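Local coordinates for protein probable oxidoreductase (Pseudomonas aeruginosa, PDB 4B7X) that is probably an NADP-dependent oxidoreductase of the medium-chain dehydrogenase/reductase superfamily whose physiological substrate is not established, at residues R9-A14 against D24-V29. Residues are numbered along the deposited sequence; the frame is centred on the assembly and turned at random.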
loop_
_atom_site.group_PDB
_atom_site.type_symbol
_atom_site.label_atom_id
_atom_site.label_comp_id
_atom_site.label_asym_id
_atom_site.label_seq_id
_atom_site.Cartn_x
_atom_site.Cartn_y
_atom_site.Cartn_z
ATOM N N ARG H 9 2.707 -38.397 20.213
ATOM C CA ARG H 9 1.431 -37.697 20.300
ATOM C C ARG H 9 1.394 -36.560 19.277
ATOM O O ARG H 9 2.391 -35.871 19.066
ATOM C CB ARG H 9 1.210 -37.140 21.704
ATOM C CG ARG H 9 1.209 -38.182 22.813
ATOM C CD ARG H 9 1.148 -37.502 24.173
ATOM N NE ARG H 9 2.305 -36.632 24.398
ATOM C CZ ARG H 9 2.362 -35.670 25.315
ATOM N NH1 ARG H 9 1.328 -35.442 26.115
ATOM N NH2 ARG H 9 3.461 -34.934 25.437
ATOM N N GLN H 10 0.237 -36.374 18.647
ATOM C CA GLN H 10 0.081 -35.349 17.622
ATOM C C GLN H 10 -1.329 -34.793 17.555
ATOM O O GLN H 10 -2.311 -35.537 17.620
ATOM C CB GLN H 10 0.514 -35.881 16.247
ATOM C CG GLN H 10 -0.149 -37.184 15.817
ATOM C CD GLN H 10 0.452 -37.756 14.551
ATOM O OE1 GLN H 10 1.668 -37.818 14.402
ATOM N NE2 GLN H 10 -0.403 -38.172 13.626
ATOM N N TYR H 11 -1.426 -33.473 17.432
ATOM C CA TYR H 11 -2.705 -32.854 17.126
ATOM C C TYR H 11 -2.877 -32.805 15.618
ATOM O O TYR H 11 -2.009 -32.308 14.897
ATOM C CB TYR H 11 -2.825 -31.462 17.747
ATOM C CG TYR H 11 -3.410 -31.449 19.150
ATOM C CD1 TYR H 11 -4.745 -31.778 19.368
ATOM C CD2 TYR H 11 -2.633 -31.086 20.254
ATOM C CE1 TYR H 11 -5.288 -31.763 20.643
ATOM C CE2 TYR H 11 -3.167 -31.072 21.536
ATOM C CZ TYR H 11 -4.494 -31.415 21.721
ATOM O OH TYR H 11 -5.049 -31.400 22.980
ATOM N N GLN H 12 -3.991 -33.360 15.156
ATOM C CA GLN H 12 -4.338 -33.394 13.744
ATOM C C GLN H 12 -5.444 -32.392 13.459
ATOM O O GLN H 12 -6.276 -32.119 14.327
ATOM C CB GLN H 12 -4.841 -34.787 13.355
ATOM C CG GLN H 12 -3.758 -35.833 13.124
ATOM C CD GLN H 12 -4.303 -37.135 12.545
ATOM O OE1 GLN H 12 -5.512 -37.297 12.357
ATOM N NE2 GLN H 12 -3.405 -38.070 12.253
ATOM N N LEU H 13 -5.465 -31.863 12.238
ATOM C CA LEU H 13 -6.594 -31.053 11.788
ATOM C C LEU H 13 -7.758 -31.990 11.493
ATOM O O LEU H 13 -7.640 -32.874 10.645
ATOM C CB LEU H 13 -6.240 -30.249 10.530
ATOM C CG LEU H 13 -6.723 -28.791 10.428
ATOM C CD1 LEU H 13 -6.657 -28.276 8.994
ATOM C CD2 LEU H 13 -8.118 -28.581 10.994
ATOM N N ALA H 14 -8.867 -31.798 12.206
ATOM C CA ALA H 14 -10.078 -32.603 12.018
ATOM C C ALA H 14 -11.074 -31.918 11.077
ATOM O O ALA H 14 -11.647 -32.557 10.187
ATOM C CB ALA H 14 -10.733 -32.910 13.359
ATOM N N ASP H 24 -12.759 -29.860 19.076
ATOM C CA ASP H 24 -13.325 -30.575 17.929
ATOM C C ASP H 24 -12.781 -30.052 16.596
ATOM O O ASP H 24 -13.051 -30.630 15.554
ATOM C CB ASP H 24 -14.867 -30.541 17.943
ATOM C CG ASP H 24 -15.470 -31.218 19.174
ATOM O OD1 ASP H 24 -14.715 -31.650 20.076
ATOM O OD2 ASP H 24 -16.715 -31.314 19.235
ATOM N N THR H 25 -12.026 -28.957 16.631
ATOM C CA THR H 25 -11.285 -28.506 15.453
ATOM C C THR H 25 -10.081 -29.427 15.272
ATOM O O THR H 25 -9.722 -29.784 14.151
ATOM C CB THR H 25 -10.837 -27.031 15.569
ATOM O OG1 THR H 25 -11.961 -26.208 15.904
ATOM C CG2 THR H 25 -10.246 -26.528 14.255
ATOM N N PHE H 26 -9.482 -29.828 16.391
ATOM C CA PHE H 26 -8.341 -30.739 16.389
ATOM C C PHE H 26 -8.688 -32.137 16.891
ATOM O O PHE H 26 -9.617 -32.319 17.679
ATOM C CB PHE H 26 -7.213 -30.182 17.252
ATOM C CG PHE H 26 -6.839 -28.774 16.924
ATOM C CD1 PHE H 26 -6.106 -28.486 15.779
ATOM C CD2 PHE H 26 -7.209 -27.736 17.766
ATOM C CE1 PHE H 26 -5.753 -27.184 15.479
ATOM C CE2 PHE H 26 -6.861 -26.430 17.475
ATOM C CZ PHE H 26 -6.130 -26.158 16.332
ATOM N N SER H 27 -7.914 -33.114 16.432
ATOM C CA SER H 27 -8.003 -34.476 16.933
ATOM C C SER H 27 -6.670 -34.884 17.560
ATOM O O SER H 27 -5.629 -34.893 16.892
ATOM C CB SER H 27 -8.390 -35.434 15.808
ATOM O OG SER H 27 -8.305 -36.779 16.242
ATOM N N PHE H 28 -6.712 -35.202 18.851
ATOM C CA PHE H 28 -5.539 -35.678 19.581
ATOM C C PHE H 28 -5.348 -37.176 19.313
ATOM O O PHE H 28 -6.225 -37.983 19.620
ATOM C CB PHE H 28 -5.700 -35.386 21.077
ATOM C CG PHE H 28 -4.401 -35.322 21.833
ATOM C CD1 PHE H 28 -3.301 -34.645 21.312
ATOM C CD2 PHE H 28 -4.283 -35.920 23.080
ATOM C CE1 PHE H 28 -2.107 -34.586 22.012
ATOM C CE2 PHE H 28 -3.091 -35.861 23.788
ATOM C CZ PHE H 28 -2.000 -35.195 23.253
ATOM N N VAL H 29 -4.212 -37.530 18.714
ATOM C CA VAL H 29 -3.967 -38.889 18.223
ATOM C C VAL H 29 -2.608 -39.421 18.683
ATOM O O VAL H 29 -1.628 -38.672 18.834
ATOM C CB VAL H 29 -4.075 -38.966 16.675
ATOM C CG1 VAL H 29 -3.779 -40.369 16.151
ATOM C CG2 VAL H 29 -5.455 -38.525 16.207
#
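Gln12 and Ser27 exchange a reciprocal pair of backbone hydrogen bonds, Gln12 N to Ser27 O and Ser27 N to Gln12 O, each 2.8 Å long and close to straight. Two residues along, Gln10 and Val29 repeat the arrangement at 3.0 Å, from Gln10 N to Val29 O and from Val29 N to Gln10 O. A fifth bond, from Ala14 N to the Thr25 carbonyl, carries the ladder just past the end of strand 9-13. Between these hydrogen-bonded pairs, Tyr11 faces Phe28 and Leu13 is matched with Phe26 as non-hydrogen-bonded pairs, the side chains of the latter two diverging, and the Phe26 CA leans on Gln12 O in a CA-H...O contact of 3.2 Å. The result is a two-stranded antiparallel hairpin, its strands joined by a long loop, within the GroES-like N-terminal part of this medium-chain dehydrogenase/reductase. On the face bearing Tyr11 and Phe28, the Phe28 ring lies obliquely against the tyrosine, planes 33° apart, and Phe28 CD1 sits over the centre of the Tyr11 ring, 3.5 Å from Tyr11 CZ. CG of Phe28 stands anti to its backbone N (chi1 -157°), which carries the phenyl ring across to the tyrosine. CB of Phe26 comes up obliquely to CD1 of Tyr11, 3.6 Å away, the two side chains crossing at about a right angle, while the Phe26 ring meets Phe316 edge-to-face. Tyr11 OH reaches beyond the hairpin to the Glu314 carbonyl, and Pro317 of helix 316-320 touches both Tyr11 and Phe26. Next to Phe28, the aliphatic part of Arg9 passes the end of the ring, Arg9 CD lying 4.0 Å from Phe28 CZ, before the guanidinium forms salt bridges with Asp104 and Glu314. On the other face, the side chain of Gln12 runs obliquely across Val29 CG2.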